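Local coordinates for PAN2-PAN3 deadenylation complex catalytic subunit pan2 (Neurospora crassa, PDB 4CZW), which is the catalytic subunit of the PAN deadenylation complex, which shortens mRNA poly(A) tails exonucleolytically to release 5'-AMP, at residues 40-45 / 99-104; 45-50 / 120-125. All coordinates share one frame; numbering follows the deposited sequence.

Interaction 1: 40-45 / 99-104; sequences GLENNI and SCHATN
Glu42 reaches back along the 99-104 backbone, its CG 3.3 Å from Cys100 O and its carboxylate passing the His101 side chain, with carboxylate and imidazole planes 25° apart. CG lies beside the backbone N (chi1 -57°) and the chain is extended beyond it, which carries OE2 to within 3.2 Å of Ser99 OG. A water donates to both OE2 and Ser99 O, and Arg556 forms a salt bridge to the same carboxylate oxygen. With an alanine in place of Glu42, Arg556 would probably lose this carboxylate partner and the water one of its two acceptors. Ile45 also reaches His101 CB, crossing the side chain at about a right angle, its CD1 3.8 Å from that carbon and also against Thr103. His101 ND1 and Thr103 OG1 are hydrogen-bonded at 2.7 Å, which helps fix the ring's rotation. Leu41 turns to the other face of the strands, where CD2 packs on Cys100 CB at 3.8 Å, next to Leu54 and Leu92. Between the two faces, Cys100 N donates to Gly40 O (2.6 Å) and Glu42 N to Cys100 O (2.9 Å), the bonding of a short two-stranded parallel sheet. With Asn559 also binding His101 O, this ladder forms part of the interface between the pseudo-USP domain and the exonuclease domain.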
loop_
_atom_site.group_PDB
_atom_site.type_symbol
_atom_site.label_atom_id
_atom_site.label_comp_id
_atom_site.label_asym_id
_atom_site.label_seq_id
_atom_site.Cartn_x
_atom_site.Cartn_y
_atom_site.Cartn_z
ATOM N N GLY A 40 3.641 -7.022 8.660
ATOM C CA GLY A 40 4.751 -6.455 7.916
ATOM C C GLY A 40 4.646 -6.808 6.446
ATOM O O GLY A 40 3.690 -7.459 6.027
ATOM N N LEU A 41 5.628 -6.381 5.660
ATOM C CA LEU A 41 5.623 -6.646 4.225
ATOM C C LEU A 41 6.801 -7.524 3.814
ATOM O O LEU A 41 7.929 -7.310 4.251
ATOM C CB LEU A 41 5.643 -5.332 3.441
ATOM C CG LEU A 41 4.398 -4.454 3.580
ATOM C CD1 LEU A 41 4.610 -3.103 2.918
ATOM C CD2 LEU A 41 3.182 -5.152 2.990
ATOM N N GLU A 42 6.525 -8.512 2.970
ATOM C CA GLU A 42 7.545 -9.454 2.520
ATOM C C GLU A 42 8.521 -8.784 1.552
ATOM O O GLU A 42 8.143 -7.880 0.807
ATOM C CB GLU A 42 6.885 -10.673 1.873
ATOM C CG GLU A 42 5.904 -11.382 2.797
ATOM C CD GLU A 42 5.104 -12.464 2.100
ATOM O OE1 GLU A 42 5.398 -12.760 0.923
ATOM O OE2 GLU A 42 4.179 -13.018 2.731
ATOM N N ASN A 43 9.774 -9.232 1.566
ATOM C CA ASN A 43 10.846 -8.538 0.854
ATOM C C ASN A 43 11.478 -9.319 -0.296
ATOM O O ASN A 43 12.611 -9.035 -0.689
ATOM C CB ASN A 43 11.948 -8.144 1.842
ATOM C CG ASN A 43 12.477 -9.330 2.630
ATOM O OD1 ASN A 43 12.095 -10.474 2.390
ATOM N ND2 ASN A 43 13.368 -9.058 3.577
ATOM N N ASN A 44 10.758 -10.297 -0.834
ATOM C CA ASN A 44 11.283 -11.098 -1.932
ATOM C C ASN A 44 10.721 -10.653 -3.272
ATOM O O ASN A 44 10.543 -11.458 -4.186
ATOM C CB ASN A 44 10.976 -12.571 -1.703
ATOM C CG ASN A 44 9.493 -12.839 -1.542
ATOM O OD1 ASN A 44 8.760 -12.028 -0.976
ATOM N ND2 ASN A 44 9.042 -13.982 -2.044
ATOM N N ILE A 45 10.437 -9.362 -3.374
ATOM C CA ILE A 45 9.820 -8.797 -4.563
ATOM C C ILE A 45 10.712 -7.701 -5.132
ATOM O O ILE A 45 11.464 -7.061 -4.399
ATOM C CB ILE A 45 8.416 -8.234 -4.242
ATOM C CG1 ILE A 45 7.640 -9.223 -3.368
ATOM C CG2 ILE A 45 7.642 -7.923 -5.516
ATOM C CD1 ILE A 45 6.344 -8.678 -2.816
ATOM N N SER A 99 2.069 -11.227 8.026
ATOM C CA SER A 99 2.711 -10.543 6.907
ATOM C C SER A 99 1.794 -10.317 5.709
ATOM O O SER A 99 0.867 -11.086 5.458
ATOM C CB SER A 99 3.945 -11.328 6.451
ATOM O OG SER A 99 3.577 -12.559 5.854
ATOM N N CYS A 100 2.072 -9.244 4.977
ATOM C CA CYS A 100 1.421 -8.968 3.705
ATOM C C CYS A 100 2.493 -8.800 2.635
ATOM O O CYS A 100 3.683 -8.933 2.919
ATOM C CB CYS A 100 0.547 -7.714 3.791
ATOM S SG CYS A 100 -0.852 -7.832 4.931
ATOM N N HIS A 101 2.075 -8.512 1.407
ATOM C CA HIS A 101 3.022 -8.203 0.343
ATOM C C HIS A 101 2.372 -7.309 -0.708
ATOM O O HIS A 101 1.171 -7.402 -0.959
ATOM C CB HIS A 101 3.567 -9.485 -0.297
ATOM C CG HIS A 101 2.552 -10.258 -1.080
ATOM N ND1 HIS A 101 2.452 -10.177 -2.452
ATOM C CD2 HIS A 101 1.600 -11.135 -0.683
ATOM C CE1 HIS A 101 1.479 -10.969 -2.867
ATOM N NE2 HIS A 101 0.945 -11.562 -1.815
ATOM N N ALA A 102 3.173 -6.438 -1.312
ATOM C CA ALA A 102 2.663 -5.464 -2.269
ATOM C C ALA A 102 3.132 -5.771 -3.688
ATOM O O ALA A 102 3.646 -4.895 -4.381
ATOM C CB ALA A 102 3.087 -4.059 -1.866
ATOM N N THR A 103 2.942 -7.016 -4.113
ATOM C CA THR A 103 3.384 -7.460 -5.432
ATOM C C THR A 103 2.701 -6.697 -6.564
ATOM O O THR A 103 3.368 -6.169 -7.454
ATOM C CB THR A 103 3.132 -8.968 -5.626
ATOM O OG1 THR A 103 3.915 -9.711 -4.684
ATOM C CG2 THR A 103 3.507 -9.394 -7.033
ATOM N N ASN A 104 1.373 -6.642 -6.524
ATOM C CA ASN A 104 0.595 -5.972 -7.564
ATOM C C ASN A 104 0.952 -4.497 -7.716
ATOM O O ASN A 104 0.949 -3.959 -8.824
ATOM C CB ASN A 104 -0.903 -6.100 -7.278
ATOM C CG ASN A 104 -1.403 -7.527 -7.395
ATOM O OD1 ASN A 104 -0.677 -8.421 -7.827
ATOM N ND2 ASN A 104 -2.660 -7.742 -7.021
HETATM O O HOH W 1 1.664 -12.155 2.517
#

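Interaction 2: 45-50 / 120-125; sequences ITNSYA and VLEDIA
A polar loop-to-loop contact within the pseudo-USP domain joins residues 45-50, just before helix 51-58, to the loop 120-125 that leads toward helix 130-149. Its centre is a type II beta turn from Ile45 to Ser48. By its sequence this region probably corresponds to the Cys box of active ubiquitin-specific proteases, with Ser48 near the place of the nucleophilic cysteine, consistent with a domain predicted to be inactive. Asn47, at the third position of the turn with positive phi (61°), exchanges two hydrogen bonds with Glu122. Its backbone N donates to Glu122 OE2 at 2.9 Å, almost straight but approaching from above the carboxylate plane. In return Glu122 N donates to Asn47 OD1, also 2.9 Å, the donor tilted a little from the amide plane. Backbone and side chain of each residue thus take part, and the amide and carboxylate planes stand 54° apart. Glu122 CG lies between its own backbone N and carbonyl carbon (chi1 66°), bringing the extended chain round to the turn. The methyl CG2 of Thr46 sits beside the same OE2, while the amide nitrogen ND2 of Asn47 rests 3.5 Å from Leu121 CD2. Tyr49 closes the other side of the contact; its ring packs on Leu133 and Leu137 of helix 130-149, and Asn47 OD1 lies at its edge. Val120 O also lies near the ring plane, and Tyr49 OH donates to it at 2.5 Å, a very short bond whose exact length is doubtful at this resolution.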
loop_
_atom_site.group_PDB
_atom_site.type_symbol
_atom_site.label_atom_id
_atom_site.label_comp_id
_atom_site.label_asym_id
_atom_site.label_seq_id
_atom_site.Cartn_x
_atom_site.Cartn_y
_atom_site.Cartn_z
ATOM N N ILE A 45 10.437 -9.362 -3.374
ATOM C CA ILE A 45 9.820 -8.797 -4.563
ATOM C C ILE A 45 10.712 -7.701 -5.132
ATOM O O ILE A 45 11.464 -7.061 -4.399
ATOM C CB ILE A 45 8.416 -8.234 -4.242
ATOM C CG1 ILE A 45 7.640 -9.223 -3.368
ATOM C CG2 ILE A 45 7.642 -7.923 -5.516
ATOM C CD1 ILE A 45 6.344 -8.678 -2.816
ATOM N N THR A 46 10.648 -7.505 -6.445
ATOM C CA THR A 46 11.364 -6.411 -7.085
ATOM C C THR A 46 10.849 -5.085 -6.534
ATOM O O THR A 46 9.643 -4.920 -6.345
ATOM C CB THR A 46 11.199 -6.449 -8.616
ATOM O OG1 THR A 46 11.611 -7.731 -9.108
ATOM C CG2 THR A 46 12.039 -5.367 -9.277
ATOM N N ASN A 47 11.769 -4.161 -6.263
ATOM C CA ASN A 47 11.443 -2.857 -5.689
ATOM C C ASN A 47 10.773 -2.970 -4.320
ATOM O O ASN A 47 9.893 -2.178 -3.985
ATOM C CB ASN A 47 10.546 -2.057 -6.640
ATOM C CG ASN A 47 11.158 -1.887 -8.017
ATOM O OD1 ASN A 47 12.354 -1.627 -8.149
ATOM N ND2 ASN A 47 10.340 -2.038 -9.051
ATOM N N SER A 48 11.201 -3.950 -3.529
ATOM C CA SER A 48 10.642 -4.157 -2.196
ATOM C C SER A 48 11.200 -3.152 -1.193
ATOM O O SER A 48 10.871 -3.199 -0.007
ATOM C CB SER A 48 10.913 -5.583 -1.712
ATOM O OG SER A 48 12.304 -5.854 -1.672
ATOM N N TYR A 49 12.043 -2.242 -1.673
ATOM C CA TYR A 49 12.556 -1.156 -0.848
ATOM C C TYR A 49 11.413 -0.245 -0.419
ATOM O O TYR A 49 11.522 0.497 0.556
ATOM C CB TYR A 49 13.620 -0.352 -1.604
ATOM C CG TYR A 49 13.068 0.489 -2.739
ATOM C CD1 TYR A 49 12.956 -0.027 -4.024
ATOM C CD2 TYR A 49 12.664 1.803 -2.525
ATOM C CE1 TYR A 49 12.453 0.739 -5.062
ATOM C CE2 TYR A 49 12.157 2.573 -3.554
ATOM C CZ TYR A 49 12.056 2.038 -4.820
ATOM O OH TYR A 49 11.554 2.807 -5.844
ATOM N N ALA A 50 10.317 -0.313 -1.169
ATOM C CA ALA A 50 9.152 0.534 -0.951
ATOM C C ALA A 50 8.410 0.207 0.342
ATOM O O ALA A 50 7.605 1.008 0.814
ATOM C CB ALA A 50 8.204 0.416 -2.132
ATOM N N VAL A 120 13.112 5.127 -9.711
ATOM C CA VAL A 120 12.307 4.428 -8.716
ATOM C C VAL A 120 12.287 2.924 -8.973
ATOM O O VAL A 120 11.666 2.165 -8.230
ATOM C CB VAL A 120 10.860 4.957 -8.692
ATOM C CG1 VAL A 120 10.844 6.433 -8.331
ATOM C CG2 VAL A 120 10.188 4.726 -10.035
ATOM N N LEU A 121 12.971 2.501 -10.032
ATOM C CA LEU A 121 13.069 1.084 -10.368
ATOM C C LEU A 121 14.502 0.596 -10.173
ATOM O O LEU A 121 15.408 1.006 -10.899
ATOM C CB LEU A 121 12.607 0.840 -11.806
ATOM C CG LEU A 121 11.198 1.337 -12.145
ATOM C CD1 LEU A 121 10.885 1.115 -13.617
ATOM C CD2 LEU A 121 10.157 0.660 -11.265
ATOM N N GLU A 122 14.695 -0.290 -9.200
ATOM C CA GLU A 122 16.030 -0.701 -8.768
ATOM C C GLU A 122 16.852 -1.392 -9.858
ATOM O O GLU A 122 18.068 -1.534 -9.726
ATOM C CB GLU A 122 15.924 -1.623 -7.548
ATOM C CG GLU A 122 15.247 -2.958 -7.822
ATOM C CD GLU A 122 15.068 -3.789 -6.565
ATOM O OE1 GLU A 122 15.450 -3.312 -5.475
ATOM O OE2 GLU A 122 14.542 -4.917 -6.665
ATOM N N ASP A 123 16.193 -1.820 -10.930
ATOM C CA ASP A 123 16.883 -2.479 -12.033
ATOM C C ASP A 123 17.301 -1.485 -13.112
ATOM O O ASP A 123 18.234 -1.738 -13.873
ATOM C CB ASP A 123 16.001 -3.570 -12.642
ATOM C CG ASP A 123 15.759 -4.725 -11.691
ATOM O OD1 ASP A 123 16.618 -4.967 -10.818
ATOM O OD2 ASP A 123 14.712 -5.393 -11.820
ATOM N N ILE A 124 16.606 -0.353 -13.169
ATOM C CA ILE A 124 16.836 0.639 -14.215
ATOM C C ILE A 124 17.552 1.877 -13.671
ATOM O O ILE A 124 18.428 2.439 -14.334
ATOM C CB ILE A 124 15.502 1.062 -14.888
ATOM C CG1 ILE A 124 15.010 -0.020 -15.856
ATOM C CG2 ILE A 124 15.655 2.375 -15.639
ATOM C CD1 ILE A 124 14.270 -1.167 -15.198
ATOM N N ALA A 125 17.188 2.276 -12.454
ATOM C CA ALA A 125 17.668 3.518 -11.844
ATOM C C ALA A 125 19.188 3.664 -11.848
ATOM O O ALA A 125 19.923 2.677 -11.800
ATOM C CB ALA A 125 17.148 3.628 -10.419
#

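How the interactions relate
Interactions 1 and 2 follow each other along one continuous run, residues 40-50, and share Ile45, whose side chain is directed at 99-104 and turned from 120-125. Their centres are about 13 Å apart, and their segments alternate in the sequence, so the run lies against two separate later parts of the pseudo-USP domain. They also meet directly where Asn43 O lies 3.3 Å from Ser48 OG. Interaction 1 faces the nuclease: the His101 side chain is about 11 Å from that of Asp554, a catalytic metal ligand by similarity. Interaction 2 lies away from the zinc and catalytic metal sites and joins the loop before helix 51-58 to the loop before helix 130-149.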